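Local coordinates for protein cryptochrome DASH (Arabidopsis thaliana, PDB 2J4D) that binds FAD and a folate light antenna, repairs cyclobutane pyrimidine dimers in single-stranded DNA and may act as a blue-light photoreceptor, at residues A[44-49]-A[53-58]; A[72-77]-A[96-101]; A[125-130]-A[154-159]; A[141-144]-A[149-152]. All coordinates share one frame; numbering follows the deposited sequence.

Interaction 1 (A[44-49]-A[53-58]); sequences LWFRND and LDNDAL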
loop_
_atom_site.group_PDB
_atom_site.type_symbol
_atom_site.label_atom_id
_atom_site.label_comp_id
_atom_site.label_asym_id
_atom_site.label_seq_id
_atom_site.Cartn_x
_atom_site.Cartn_y
_atom_site.Cartn_z
ATOM N N LEU A 44 -9.722 12.745 15.696
ATOM C CA LEU A 44 -8.634 12.255 14.854
ATOM C C LEU A 44 -9.282 11.343 13.812
ATOM O O LEU A 44 -9.815 10.278 14.139
ATOM C CB LEU A 44 -7.609 11.456 15.671
ATOM C CG LEU A 44 -6.449 10.836 14.874
ATOM C CD1 LEU A 44 -5.692 11.909 14.095
ATOM C CD2 LEU A 44 -5.507 10.119 15.849
ATOM N N TRP A 45 -9.239 11.777 12.560
ATOM C CA TRP A 45 -9.841 11.029 11.460
ATOM C C TRP A 45 -8.804 10.175 10.724
ATOM O O TRP A 45 -7.910 10.698 10.052
ATOM C CB TRP A 45 -10.537 12.021 10.516
ATOM C CG TRP A 45 -11.020 11.461 9.205
ATOM C CD1 TRP A 45 -11.524 10.217 8.970
ATOM C CD2 TRP A 45 -11.054 12.152 7.952
ATOM N NE1 TRP A 45 -11.867 10.087 7.640
ATOM C CE2 TRP A 45 -11.590 11.261 6.995
ATOM C CE3 TRP A 45 -10.686 13.445 7.545
ATOM C CZ2 TRP A 45 -11.766 11.619 5.650
ATOM C CZ3 TRP A 45 -10.862 13.803 6.211
ATOM C CH2 TRP A 45 -11.398 12.891 5.279
ATOM N N PHE A 46 -8.943 8.859 10.879
ATOM C CA PHE A 46 -8.054 7.878 10.260
ATOM C C PHE A 46 -8.500 7.512 8.847
ATOM O O PHE A 46 -9.693 7.400 8.567
ATOM C CB PHE A 46 -8.033 6.580 11.086
ATOM C CG PHE A 46 -7.140 6.625 12.307
ATOM C CD1 PHE A 46 -5.792 6.282 12.213
ATOM C CD2 PHE A 46 -7.665 6.940 13.559
ATOM C CE1 PHE A 46 -4.976 6.243 13.345
ATOM C CE2 PHE A 46 -6.860 6.907 14.705
ATOM C CZ PHE A 46 -5.510 6.556 14.599
ATOM N N ARG A 47 -7.527 7.328 7.962
ATOM C CA ARG A 47 -7.805 6.900 6.600
ATOM C C ARG A 47 -6.813 5.788 6.283
ATOM O O ARG A 47 -7.051 4.642 6.661
ATOM C CB ARG A 47 -7.700 8.068 5.624
ATOM C CG ARG A 47 -8.999 8.888 5.590
ATOM C CD ARG A 47 -9.146 9.708 4.306
ATOM N NE ARG A 47 -8.228 10.836 4.301
ATOM C CZ ARG A 47 -8.208 11.786 3.375
ATOM N NH1 ARG A 47 -9.056 11.751 2.355
ATOM N NH2 ARG A 47 -7.354 12.797 3.496
ATOM N N ASN A 48 -5.706 6.101 5.615
ATOM C CA ASN A 48 -4.720 5.062 5.338
ATOM C C ASN A 48 -3.455 5.315 6.145
ATOM O O ASN A 48 -2.347 5.355 5.621
ATOM C CB ASN A 48 -4.434 4.962 3.836
ATOM C CG ASN A 48 -5.460 4.085 3.116
ATOM O OD1 ASN A 48 -5.475 2.859 3.282
ATOM N ND2 ASN A 48 -6.336 4.708 2.343
ATOM N N ASP A 49 -3.662 5.476 7.447
ATOM C CA ASP A 49 -2.600 5.729 8.408
ATOM C C ASP A 49 -2.999 4.966 9.670
ATOM O O ASP A 49 -2.965 5.503 10.781
ATOM C CB ASP A 49 -2.501 7.239 8.680
ATOM C CG ASP A 49 -3.842 7.864 9.100
ATOM O OD1 ASP A 49 -4.897 7.211 8.977
ATOM O OD2 ASP A 49 -3.836 9.031 9.543
ATOM N N LEU A 53 2.302 4.226 16.022
ATOM C CA LEU A 53 3.701 4.635 15.874
ATOM C C LEU A 53 3.940 5.675 14.786
ATOM O O LEU A 53 3.309 5.642 13.726
ATOM C CB LEU A 53 4.599 3.435 15.551
ATOM C CG LEU A 53 5.149 2.527 16.647
ATOM C CD1 LEU A 53 6.104 1.531 16.016
ATOM C CD2 LEU A 53 5.881 3.350 17.698
ATOM N N ASP A 54 4.866 6.590 15.058
ATOM C CA ASP A 54 5.261 7.608 14.094
ATOM C C ASP A 54 4.077 8.196 13.332
ATOM O O ASP A 54 4.097 8.291 12.102
ATOM C CB ASP A 54 6.271 6.984 13.121
ATOM C CG ASP A 54 6.818 7.982 12.121
ATOM O OD1 ASP A 54 7.048 9.145 12.506
ATOM O OD2 ASP A 54 7.035 7.599 10.954
ATOM N N ASN A 55 3.050 8.589 14.076
ATOM C CA ASN A 55 1.846 9.168 13.492
ATOM C C ASN A 55 1.758 10.639 13.898
ATOM O O ASN A 55 1.359 10.944 15.025
ATOM C CB ASN A 55 0.606 8.427 14.007
ATOM C CG ASN A 55 -0.669 8.869 13.304
ATOM O OD1 ASN A 55 -0.818 10.029 12.947
ATOM N ND2 ASN A 55 -1.595 7.943 13.116
ATOM N N ASP A 56 2.131 11.538 12.984
ATOM C CA ASP A 56 2.098 12.976 13.249
ATOM C C ASP A 56 0.704 13.541 13.473
ATOM O O ASP A 56 0.539 14.505 14.228
ATOM C CB ASP A 56 2.752 13.759 12.108
ATOM C CG ASP A 56 4.256 13.673 12.136
ATOM O OD1 ASP A 56 4.824 13.606 13.243
ATOM O OD2 ASP A 56 4.873 13.684 11.056
ATOM N N ALA A 57 -0.296 12.979 12.801
ATOM C CA ALA A 57 -1.658 13.478 12.988
ATOM C C ALA A 57 -2.085 13.195 14.431
ATOM O O ALA A 57 -2.650 14.060 15.107
ATOM C CB ALA A 57 -2.614 12.810 11.994
ATOM N N LEU A 58 -1.811 11.976 14.892
ATOM C CA LEU A 58 -2.126 11.570 16.257
ATOM C C LEU A 58 -1.349 12.443 17.241
ATOM O O LEU A 58 -1.892 12.914 18.240
ATOM C CB LEU A 58 -1.741 10.105 16.474
ATOM C CG LEU A 58 -1.807 9.573 17.910
ATOM C CD1 LEU A 58 -3.230 9.675 18.431
ATOM C CD2 LEU A 58 -1.335 8.121 17.947
HETATM O O HOH W 1 -4.125 9.178 12.279
#
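The two methyl groups of L44 do the apolar work here. CD1 sits on the methyl of A57, 3.8 Å from A57 CB, while CD2 presses against L58 CD1 at 3.5 Å, tighter than ordinary van der Waals spacing. With CG of L44 anti to the backbone N (chi1 177°), both branches reach the first turn of helix 56-63.

Toward D49 and N55 the contact turns polar. One water donates to D49 OD2 (2.8 Å) and accepts from N55 ND2 (2.9 Å), bridging two side chains that do not bond directly; the same water lies over one face of the F46 ring, toward its rim. ND2 stands 3.8 Å from F46 CE1, the amide plane perpendicular to the ring.

Both polar groups are anchored. D49 OD1 accepts from R47 N at 2.8 Å. N55 is the helix N-cap: OD1 takes L58 N in a nearly straight 2.9 Å bond, the donor above the carbonyl plane, while ND2 also bonds R51 O.

Were the amide replaced by an alanine here, L58 N would probably lose its cap and the water its N-H donor.

Such a capped helix following a buried strand opens the beta-alpha-beta unit 41-46, 56-63, 67-74 of the photolyase alpha/beta domain.

Interaction 2 (A[72-77]-A[96-101]); sequences YCLDPR and GFLMEC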
loop_
_atom_site.group_PDB
_atom_site.type_symbol
_atom_site.label_atom_id
_atom_site.label_comp_id
_atom_site.label_asym_id
_atom_site.label_seq_id
_atom_site.Cartn_x
_atom_site.Cartn_y
_atom_site.Cartn_z
ATOM N N TYR A 72 -12.844 6.193 12.514
ATOM C CA TYR A 72 -12.589 5.623 11.199
ATOM C C TYR A 72 -13.966 5.476 10.575
ATOM O O TYR A 72 -14.884 4.937 11.203
ATOM C CB TYR A 72 -11.931 4.245 11.239
ATOM C CG TYR A 72 -11.743 3.688 9.836
ATOM C CD1 TYR A 72 -10.674 4.099 9.034
ATOM C CD2 TYR A 72 -12.679 2.814 9.282
ATOM C CE1 TYR A 72 -10.547 3.653 7.713
ATOM C CE2 TYR A 72 -12.563 2.361 7.964
ATOM C CZ TYR A 72 -11.500 2.786 7.188
ATOM O OH TYR A 72 -11.405 2.354 5.885
ATOM N N CYS A 73 -14.114 5.974 9.353
ATOM C CA CYS A 73 -15.384 5.878 8.645
ATOM C C CYS A 73 -15.264 4.872 7.526
ATOM O O CYS A 73 -14.374 4.973 6.680
ATOM C CB CYS A 73 -15.782 7.220 8.029
ATOM S SG CYS A 73 -15.961 8.559 9.206
ATOM N N LEU A 74 -16.152 3.891 7.517
ATOM C CA LEU A 74 -16.121 2.929 6.443
ATOM C C LEU A 74 -16.953 3.586 5.339
ATOM O O LEU A 74 -18.184 3.520 5.341
ATOM C CB LEU A 74 -16.740 1.616 6.881
ATOM C CG LEU A 74 -16.379 0.565 5.841
ATOM C CD1 LEU A 74 -14.971 0.028 6.080
ATOM C CD2 LEU A 74 -17.382 -0.528 5.929
ATOM N N ASP A 75 -16.250 4.247 4.423
ATOM C CA ASP A 75 -16.832 4.991 3.304
ATOM C C ASP A 75 -17.489 4.046 2.306
ATOM O O ASP A 75 -16.815 3.212 1.709
ATOM C CB ASP A 75 -15.706 5.765 2.610
ATOM C CG ASP A 75 -16.210 6.838 1.660
ATOM O OD1 ASP A 75 -17.240 6.619 0.991
ATOM O OD2 ASP A 75 -15.547 7.899 1.577
ATOM N N PRO A 76 -18.811 4.172 2.102
ATOM C CA PRO A 76 -19.510 3.295 1.154
ATOM C C PRO A 76 -18.924 3.305 -0.263
ATOM O O PRO A 76 -19.009 2.316 -0.995
ATOM C CB PRO A 76 -20.957 3.811 1.201
ATOM C CG PRO A 76 -20.806 5.260 1.600
ATOM C CD PRO A 76 -19.723 5.190 2.657
ATOM N N ARG A 77 -18.316 4.418 -0.651
ATOM C CA ARG A 77 -17.730 4.523 -1.980
ATOM C C ARG A 77 -16.535 3.577 -2.154
ATOM O O ARG A 77 -16.192 3.210 -3.270
ATOM C CB ARG A 77 -17.312 5.972 -2.249
ATOM C CG ARG A 77 -18.505 6.914 -2.391
ATOM C CD ARG A 77 -18.114 8.383 -2.264
ATOM N NE ARG A 77 -17.619 8.686 -0.923
ATOM C CZ ARG A 77 -17.719 9.871 -0.335
ATOM N NH1 ARG A 77 -18.301 10.883 -0.969
ATOM N NH2 ARG A 77 -17.253 10.041 0.893
ATOM N N GLY A 96 -10.581 -7.905 3.497
ATOM C CA GLY A 96 -10.299 -8.707 4.676
ATOM C C GLY A 96 -9.096 -8.162 5.437
ATOM O O GLY A 96 -9.085 -8.129 6.668
ATOM N N PHE A 97 -8.078 -7.739 4.699
ATOM C CA PHE A 97 -6.871 -7.181 5.308
ATOM C C PHE A 97 -7.241 -5.884 6.049
ATOM O O PHE A 97 -6.772 -5.640 7.164
ATOM C CB PHE A 97 -5.826 -6.912 4.216
ATOM C CG PHE A 97 -4.472 -6.506 4.742
ATOM C CD1 PHE A 97 -3.520 -7.473 5.091
ATOM C CD2 PHE A 97 -4.131 -5.162 4.847
ATOM C CE1 PHE A 97 -2.244 -7.104 5.528
ATOM C CE2 PHE A 97 -2.850 -4.771 5.288
ATOM C CZ PHE A 97 -1.905 -5.743 5.627
ATOM N N LEU A 98 -8.094 -5.057 5.440
ATOM C CA LEU A 98 -8.524 -3.817 6.093
ATOM C C LEU A 98 -9.197 -4.099 7.437
ATOM O O LEU A 98 -8.909 -3.428 8.428
ATOM C CB LEU A 98 -9.503 -3.027 5.203
ATOM C CG LEU A 98 -10.312 -1.915 5.903
ATOM C CD1 LEU A 98 -9.373 -0.863 6.480
ATOM C CD2 LEU A 98 -11.266 -1.251 4.906
ATOM N N MET A 99 -10.094 -5.084 7.486
ATOM C CA MET A 99 -10.774 -5.384 8.747
ATOM C C MET A 99 -9.764 -5.760 9.830
ATOM O O MET A 99 -9.881 -5.312 10.972
ATOM C CB MET A 99 -11.810 -6.510 8.577
ATOM C CG MET A 99 -12.930 -6.189 7.577
ATOM S SD MET A 99 -13.691 -4.546 7.830
ATOM C CE MET A 99 -13.810 -3.955 6.177
ATOM N N GLU A 100 -8.780 -6.585 9.485
ATOM C CA GLU A 100 -7.765 -6.957 10.466
ATOM C C GLU A 100 -7.015 -5.706 10.930
ATOM O O GLU A 100 -6.687 -5.585 12.110
ATOM C CB GLU A 100 -6.795 -7.992 9.877
ATOM C CG GLU A 100 -7.494 -9.305 9.526
ATOM C CD GLU A 100 -6.560 -10.384 9.009
ATOM O OE1 GLU A 100 -5.757 -10.110 8.094
ATOM O OE2 GLU A 100 -6.643 -11.523 9.513
ATOM N N CYS A 101 -6.758 -4.772 10.009
ATOM C CA CYS A 101 -6.067 -3.524 10.363
ATOM C C CYS A 101 -6.872 -2.722 11.382
ATOM O O CYS A 101 -6.315 -2.162 12.326
ATOM C CB CYS A 101 -5.851 -2.639 9.129
ATOM S SG CYS A 101 -4.629 -3.249 7.943
#
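Y72 and L98 reach for each other from opposite directions, and the phenol end of the tyrosine meets the fork of the leucine: Y72 OH is 3.7 Å from L98 CD2 and 3.9 Å from L98 CD1. L74 comes in from the strand side, its CD1 lying in the plane of the Y72 ring at the edge, and that one methyl serves two helix residues. It is 4.1 Å from L98 CD2, where the two leucines slant across one another, and as far from M99 CE, where the side chains cross at about a right angle. The methionine gets its methyl there by bending at chi2 and again at chi3.

Strand 67-74 and helix 92-111 are the first two elements of a beta-alpha-beta crossover that ends in strand 117-120, next to 67-74 in the parallel sheet; the short segments run nearly antiparallel, at 154°, with axes 12.0 Å apart.

Past the strand end, D75 OD1 accepts from R77 N in an Asx turn, and R77 folds back to clasp the same carboxylate side-on, NE to OD1 and NH2 to OD2, a salt bridge of 2.8 Å between R77 NH2 and D75 OD2. R77 NH1 has a second acidic partner in E124.

Interaction 3 (A[125-130]-A[154-159]); sequences EILPSL and RLVNQG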
loop_
_atom_site.group_PDB
_atom_site.type_symbol
_atom_site.label_atom_id
_atom_site.label_comp_id
_atom_site.label_asym_id
_atom_site.label_seq_id
_atom_site.Cartn_x
_atom_site.Cartn_y
_atom_site.Cartn_z
ATOM N N GLU A 125 -20.322 13.341 6.190
ATOM C CA GLU A 125 -21.603 13.336 6.890
ATOM C C GLU A 125 -21.377 12.966 8.354
ATOM O O GLU A 125 -21.941 13.586 9.260
ATOM C CB GLU A 125 -22.579 12.365 6.210
ATOM C CG GLU A 125 -23.121 12.920 4.889
ATOM C CD GLU A 125 -23.923 11.916 4.068
ATOM O OE1 GLU A 125 -24.172 10.791 4.548
ATOM O OE2 GLU A 125 -24.310 12.263 2.930
ATOM N N ILE A 126 -20.516 11.985 8.589
ATOM C CA ILE A 126 -20.231 11.529 9.947
ATOM C C ILE A 126 -19.424 12.516 10.792
ATOM O O ILE A 126 -19.788 12.810 11.934
ATOM C CB ILE A 126 -19.465 10.193 9.923
ATOM C CG1 ILE A 126 -20.366 9.091 9.360
ATOM C CG2 ILE A 126 -18.972 9.841 11.321
ATOM C CD1 ILE A 126 -19.622 7.833 8.985
ATOM N N LEU A 127 -18.328 13.024 10.233
ATOM C CA LEU A 127 -17.459 13.929 10.975
ATOM C C LEU A 127 -18.075 15.250 11.434
ATOM O O LEU A 127 -17.921 15.625 12.593
ATOM C CB LEU A 127 -16.170 14.182 10.181
ATOM C CG LEU A 127 -15.378 12.902 9.866
ATOM C CD1 LEU A 127 -14.189 13.240 8.976
ATOM C CD2 LEU A 127 -14.903 12.250 11.163
ATOM N N PRO A 128 -18.779 15.975 10.548
ATOM C CA PRO A 128 -19.363 17.239 11.018
ATOM C C PRO A 128 -20.334 16.998 12.171
ATOM O O PRO A 128 -20.424 17.802 13.095
ATOM C CB PRO A 128 -20.067 17.785 9.774
ATOM C CG PRO A 128 -19.227 17.247 8.651
ATOM C CD PRO A 128 -18.993 15.806 9.101
ATOM N N SER A 129 -21.053 15.879 12.105
ATOM C CA SER A 129 -22.017 15.512 13.130
ATOM C C SER A 129 -21.327 15.255 14.469
ATOM O O SER A 129 -21.770 15.742 15.519
ATOM C CB SER A 129 -22.778 14.261 12.700
ATOM O OG SER A 129 -23.707 13.878 13.698
ATOM N N LEU A 130 -20.248 14.475 14.434
ATOM C CA LEU A 130 -19.505 14.174 15.648
ATOM C C LEU A 130 -18.872 15.435 16.208
ATOM O O LEU A 130 -18.838 15.626 17.424
ATOM C CB LEU A 130 -18.419 13.126 15.376
ATOM C CG LEU A 130 -18.895 11.702 15.064
ATOM C CD1 LEU A 130 -17.706 10.849 14.612
ATOM C CD2 LEU A 130 -19.547 11.092 16.306
ATOM N N ARG A 154 -12.370 18.033 0.771
ATOM C CA ARG A 154 -13.161 19.221 0.476
ATOM C C ARG A 154 -14.564 19.094 1.079
ATOM O O ARG A 154 -15.053 20.016 1.727
ATOM C CB ARG A 154 -13.286 19.409 -1.039
ATOM C CG ARG A 154 -14.279 20.508 -1.459
ATOM C CD ARG A 154 -14.445 20.552 -2.982
ATOM N NE ARG A 154 -15.174 19.394 -3.502
ATOM C CZ ARG A 154 -16.498 19.281 -3.517
ATOM N NH1 ARG A 154 -17.256 20.260 -3.045
ATOM N NH2 ARG A 154 -17.067 18.183 -4.002
ATOM N N LEU A 155 -15.206 17.949 0.869
ATOM C CA LEU A 155 -16.558 17.756 1.385
ATOM C C LEU A 155 -16.599 17.783 2.911
ATOM O O LEU A 155 -17.545 18.317 3.506
ATOM C CB LEU A 155 -17.141 16.455 0.833
ATOM C CG LEU A 155 -17.376 16.563 -0.684
ATOM C CD1 LEU A 155 -17.554 15.193 -1.275
ATOM C CD2 LEU A 155 -18.604 17.436 -0.974
ATOM N N VAL A 156 -15.575 17.229 3.549
ATOM C CA VAL A 156 -15.520 17.245 5.009
ATOM C C VAL A 156 -15.291 18.677 5.497
ATOM O O VAL A 156 -15.930 19.141 6.446
ATOM C CB VAL A 156 -14.375 16.335 5.538
ATOM C CG1 VAL A 156 -14.126 16.594 7.022
ATOM C CG2 VAL A 156 -14.747 14.874 5.331
ATOM N N ASN A 157 -14.380 19.384 4.845
ATOM C CA ASN A 157 -14.085 20.755 5.238
ATOM C C ASN A 157 -15.345 21.629 5.111
ATOM O O ASN A 157 -15.653 22.416 6.006
ATOM C CB ASN A 157 -12.960 21.317 4.366
ATOM C CG ASN A 157 -12.349 22.566 4.950
ATOM O OD1 ASN A 157 -12.138 22.655 6.158
ATOM N ND2 ASN A 157 -12.047 23.533 4.098
ATOM N N GLN A 158 -16.077 21.481 4.010
ATOM C CA GLN A 158 -17.294 22.264 3.803
ATOM C C GLN A 158 -18.406 21.831 4.763
ATOM O O GLN A 158 -19.260 22.637 5.154
ATOM C CB GLN A 158 -17.754 22.150 2.344
ATOM C CG GLN A 158 -16.746 22.769 1.375
ATOM C CD GLN A 158 -17.145 22.676 -0.087
ATOM O OE1 GLN A 158 -18.070 21.946 -0.455
ATOM N NE2 GLN A 158 -16.430 23.409 -0.937
ATOM N N GLY A 159 -18.388 20.559 5.147
ATOM C CA GLY A 159 -19.389 20.052 6.072
ATOM C C GLY A 159 -19.190 20.669 7.445
ATOM O O GLY A 159 -20.159 21.022 8.131
#
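This is a close helix-helix contact, buried and made by van der Waals packing, in which helices 123-134 and 147-161 lie side by side and run in much the same direction in the alpha/beta domain. Their short segments pass 8.7 Å apart at 28°.

The closest approach is made by a ring against backbone. P128 turns its pyrrolidine toward G159, placing P128 CG 3.6 Å from G159 C and P128 CB 3.6 Å from G159 O, so the proline rests on the helix main chain at G159. It can do so because G159 brings no side chain: a beta carbon built there would fall only 2.8 Å from P128 CG, a plain clash. The CA atoms of P128 and G159 are accordingly 5.7 Å apart. As a proline, P128 has no N-H to offer the preceding turn, and helix 123-134 is kinked at this residue.

One turn earlier in helix 147-161, V156 meets L127. CD1 of L127 touches both valine branches, 3.9 Å from V156 CG1 and 4.0 Å from V156 CG2, the two side chains slanting past each other. L127 carries its CG anti to the carbonyl carbon (chi1 -59°) and is extended beyond it, which sends CD1 into the seam.

On the sheet side of the seam, W45 of strand 41-46 touches both L127 and V156; I126 and L130 of helix 123-134 extend the packing to strands 67-74 and 117-120, while V156 also meets P123 and E124 at the start of that helix.

Interaction 4 (A[141-144]-A[149-152]); sequences AHKE and EVDV. With MHF (5,10-methenyl-6,7,8-trihydrofolic acid), chain D.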
loop_
_atom_site.group_PDB
_atom_site.type_symbol
_atom_site.label_atom_id
_atom_site.label_comp_id
_atom_site.label_asym_id
_atom_site.label_seq_id
_atom_site.Cartn_x
_atom_site.Cartn_y
_atom_site.Cartn_z
ATOM N N ALA A 141 -6.196 14.945 10.317
ATOM C CA ALA A 141 -6.091 13.811 9.413
ATOM C C ALA A 141 -4.863 14.008 8.543
ATOM O O ALA A 141 -4.324 15.112 8.451
ATOM C CB ALA A 141 -7.334 13.704 8.540
ATOM N N HIS A 142 -4.414 12.929 7.918
ATOM C CA HIS A 142 -3.272 13.019 7.029
ATOM C C HIS A 142 -3.756 13.488 5.675
ATOM O O HIS A 142 -4.849 13.132 5.238
ATOM C CB HIS A 142 -2.584 11.664 6.902
ATOM C CG HIS A 142 -1.641 11.377 8.023
ATOM N ND1 HIS A 142 -0.479 12.094 8.216
ATOM C CD2 HIS A 142 -1.692 10.467 9.022
ATOM C CE1 HIS A 142 0.146 11.637 9.286
ATOM N NE2 HIS A 142 -0.568 10.648 9.795
ATOM N N LYS A 143 -2.931 14.292 5.018
ATOM C CA LYS A 143 -3.240 14.828 3.702
ATOM C C LYS A 143 -3.066 13.744 2.650
ATOM O O LYS A 143 -2.090 12.990 2.687
ATOM C CB LYS A 143 -2.281 15.978 3.384
ATOM C CG LYS A 143 -2.533 16.673 2.041
ATOM C CD LYS A 143 -3.690 17.669 2.152
ATOM C CE LYS A 143 -4.009 18.310 0.807
ATOM N NZ LYS A 143 -4.634 17.323 -0.122
ATOM N N GLU A 144 -4.012 13.643 1.725
ATOM C CA GLU A 144 -3.882 12.667 0.650
ATOM C C GLU A 144 -3.596 13.442 -0.637
ATOM O O GLU A 144 -3.634 14.677 -0.645
ATOM C CB GLU A 144 -5.145 11.816 0.529
ATOM C CG GLU A 144 -5.240 10.755 1.613
ATOM C CD GLU A 144 -4.225 9.623 1.431
ATOM O OE1 GLU A 144 -3.340 9.737 0.557
ATOM O OE2 GLU A 144 -4.315 8.615 2.167
ATOM N N GLU A 149 -9.654 11.238 -2.992
ATOM C CA GLU A 149 -9.364 11.526 -1.598
ATOM C C GLU A 149 -9.399 13.024 -1.284
ATOM O O GLU A 149 -9.863 13.425 -0.221
ATOM C CB GLU A 149 -8.006 10.934 -1.205
ATOM C CG GLU A 149 -8.005 9.408 -1.128
ATOM C CD GLU A 149 -7.652 8.728 -2.449
ATOM O OE1 GLU A 149 -7.845 9.319 -3.528
ATOM O OE2 GLU A 149 -7.171 7.577 -2.404
ATOM N N VAL A 150 -8.923 13.858 -2.203
ATOM C CA VAL A 150 -8.936 15.292 -1.939
ATOM C C VAL A 150 -10.354 15.840 -2.050
ATOM O O VAL A 150 -10.692 16.856 -1.439
ATOM C CB VAL A 150 -7.971 16.051 -2.880
ATOM C CG1 VAL A 150 -6.525 15.608 -2.581
ATOM C CG2 VAL A 150 -8.328 15.795 -4.327
ATOM N N ASP A 151 -11.199 15.160 -2.813
ATOM C CA ASP A 151 -12.577 15.607 -2.929
ATOM C C ASP A 151 -13.266 15.359 -1.583
ATOM O O ASP A 151 -14.053 16.173 -1.113
ATOM C CB ASP A 151 -13.299 14.853 -4.041
ATOM C CG ASP A 151 -14.650 15.473 -4.371
ATOM O OD1 ASP A 151 -14.700 16.701 -4.606
ATOM O OD2 ASP A 151 -15.656 14.736 -4.400
ATOM N N VAL A 152 -12.963 14.231 -0.953
ATOM C CA VAL A 152 -13.552 13.941 0.344
ATOM C C VAL A 152 -13.061 14.968 1.370
ATOM O O VAL A 152 -13.822 15.394 2.235
ATOM C CB VAL A 152 -13.222 12.506 0.808
ATOM C CG1 VAL A 152 -13.740 12.285 2.235
ATOM C CG2 VAL A 152 -13.872 11.509 -0.151
HETATM N N1 MHF D . -7.991 5.438 -6.508
HETATM C C2 MHF D . -7.775 6.345 -5.496
HETATM N NA2 MHF D . -7.367 5.893 -4.276
HETATM N N3 MHF D . -7.961 7.663 -5.686
HETATM C C4 MHF D . -8.394 8.154 -6.886
HETATM O O4 MHF D . -8.569 9.369 -7.039
HETATM C C4A MHF D . -8.647 7.243 -7.954
HETATM N N5 MHF D . -9.139 7.634 -9.226
HETATM C C6 MHF D . -9.722 6.640 -10.193
HETATM C C7 MHF D . -8.754 5.436 -10.220
HETATM N N8 MHF D . -8.652 4.962 -8.800
HETATM C C8A MHF D . -8.427 5.865 -7.751
HETATM C C9 MHF D . -9.896 7.397 -11.540
HETATM N N10 MHF D . -9.253 8.705 -11.263
HETATM C C11 MHF D . -9.409 8.944 -9.822
HETATM C C12 MHF D . -10.682 12.025 -13.591
HETATM C C13 MHF D . -10.258 10.809 -14.208
HETATM C C14 MHF D . -9.822 9.732 -13.438
HETATM C C15 MHF D . -9.792 9.818 -12.021
HETATM C C16 MHF D . -10.245 11.044 -11.392
HETATM C C17 MHF D . -10.687 12.132 -12.171
HETATM C C MHF D . -11.088 13.167 -14.453
HETATM O O MHF D . -11.046 13.037 -15.671
HETATM N N MHF D . -11.481 14.346 -13.918
HETATM C CA MHF D . -11.846 15.460 -14.793
HETATM C CB MHF D . -12.857 16.375 -14.104
HETATM C CG MHF D . -14.145 15.694 -13.720
HETATM C CD MHF D . -14.846 15.082 -14.913
HETATM O OE1 MHF D . -15.355 15.851 -15.756
HETATM O OE2 MHF D . -14.870 13.834 -15.016
HETATM C CT MHF D . -10.599 16.270 -15.161
HETATM O O1 MHF D . -9.556 16.091 -14.498
HETATM O O2 MHF D . -10.674 17.082 -16.106
#
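The folate amino group NA2 of MHF donates to E149 OE2 in a short, nearly straight bond of 2.5 Å, with an N-H...O angle of 172°. The other oxygen, E149 OE1, comes within 2.7 Å of MHF N3, so the acid faces the pterin edge with both oxygens. Behind this polar end, the aliphatic part of E149 is backed by E144, whose CB lies 3.5 Å from E149 CB. The bend of E149 at chi2 (90°) swings CD out of the CA-CB-CG plane, toward the pterin. The two carboxylates do not meet: E144 OE1 is 5.3 Å from E149 OE2, and E144 OE1 is held in a salt bridge by R333, which probably eases the proximity of the two like charges.

This is the turn from strand 138-142 into helix 147-161, the first half of a beta-alpha-beta unit completed by strand 168-172, and E149 stands in the helix's opening turn, within the antenna pocket. A glutamine here removes the charge and would probably leave one of the two pterin nitrogens facing an amide N-H instead of an oxygen.

K143 curls back, bent at chi2 and chi4, so that NZ donates to E144 O at 2.9 Å. V150 CG1 fits against this link, 3.5 Å from K143 NZ and 3.6 Å from E144 O. K143 NZ also forms a salt bridge with E153, one turn further along the helix, which also accepts from E144 N. N341, H345, E417 and the backbone N of E148 supply further hydrogen bonds to the folate.

All four contacts serve one parallel sheet. Strand 41-46 of interaction 1 lies between strand 67-74 of interaction 2 and strand 138-142 of interaction 4. F46 O packs on Y72 CD1 at 3.5 Å, and the R47 guanidinium probably hydrogen-bonds H142 O and E149 O, tying the end of its strand to the antenna turn. H142 NE2 in turn bonds N55 OD1. Helix 147-161 is shared: E149 near its start binds the folate's pterin, with other pocket residues, while interaction 3 packs its later turns, about 12 Å away between centres. Side chains of Y72 and D49 stay about 11 and 14 Å from the folate; that of E149 is about 11 Å from FAD.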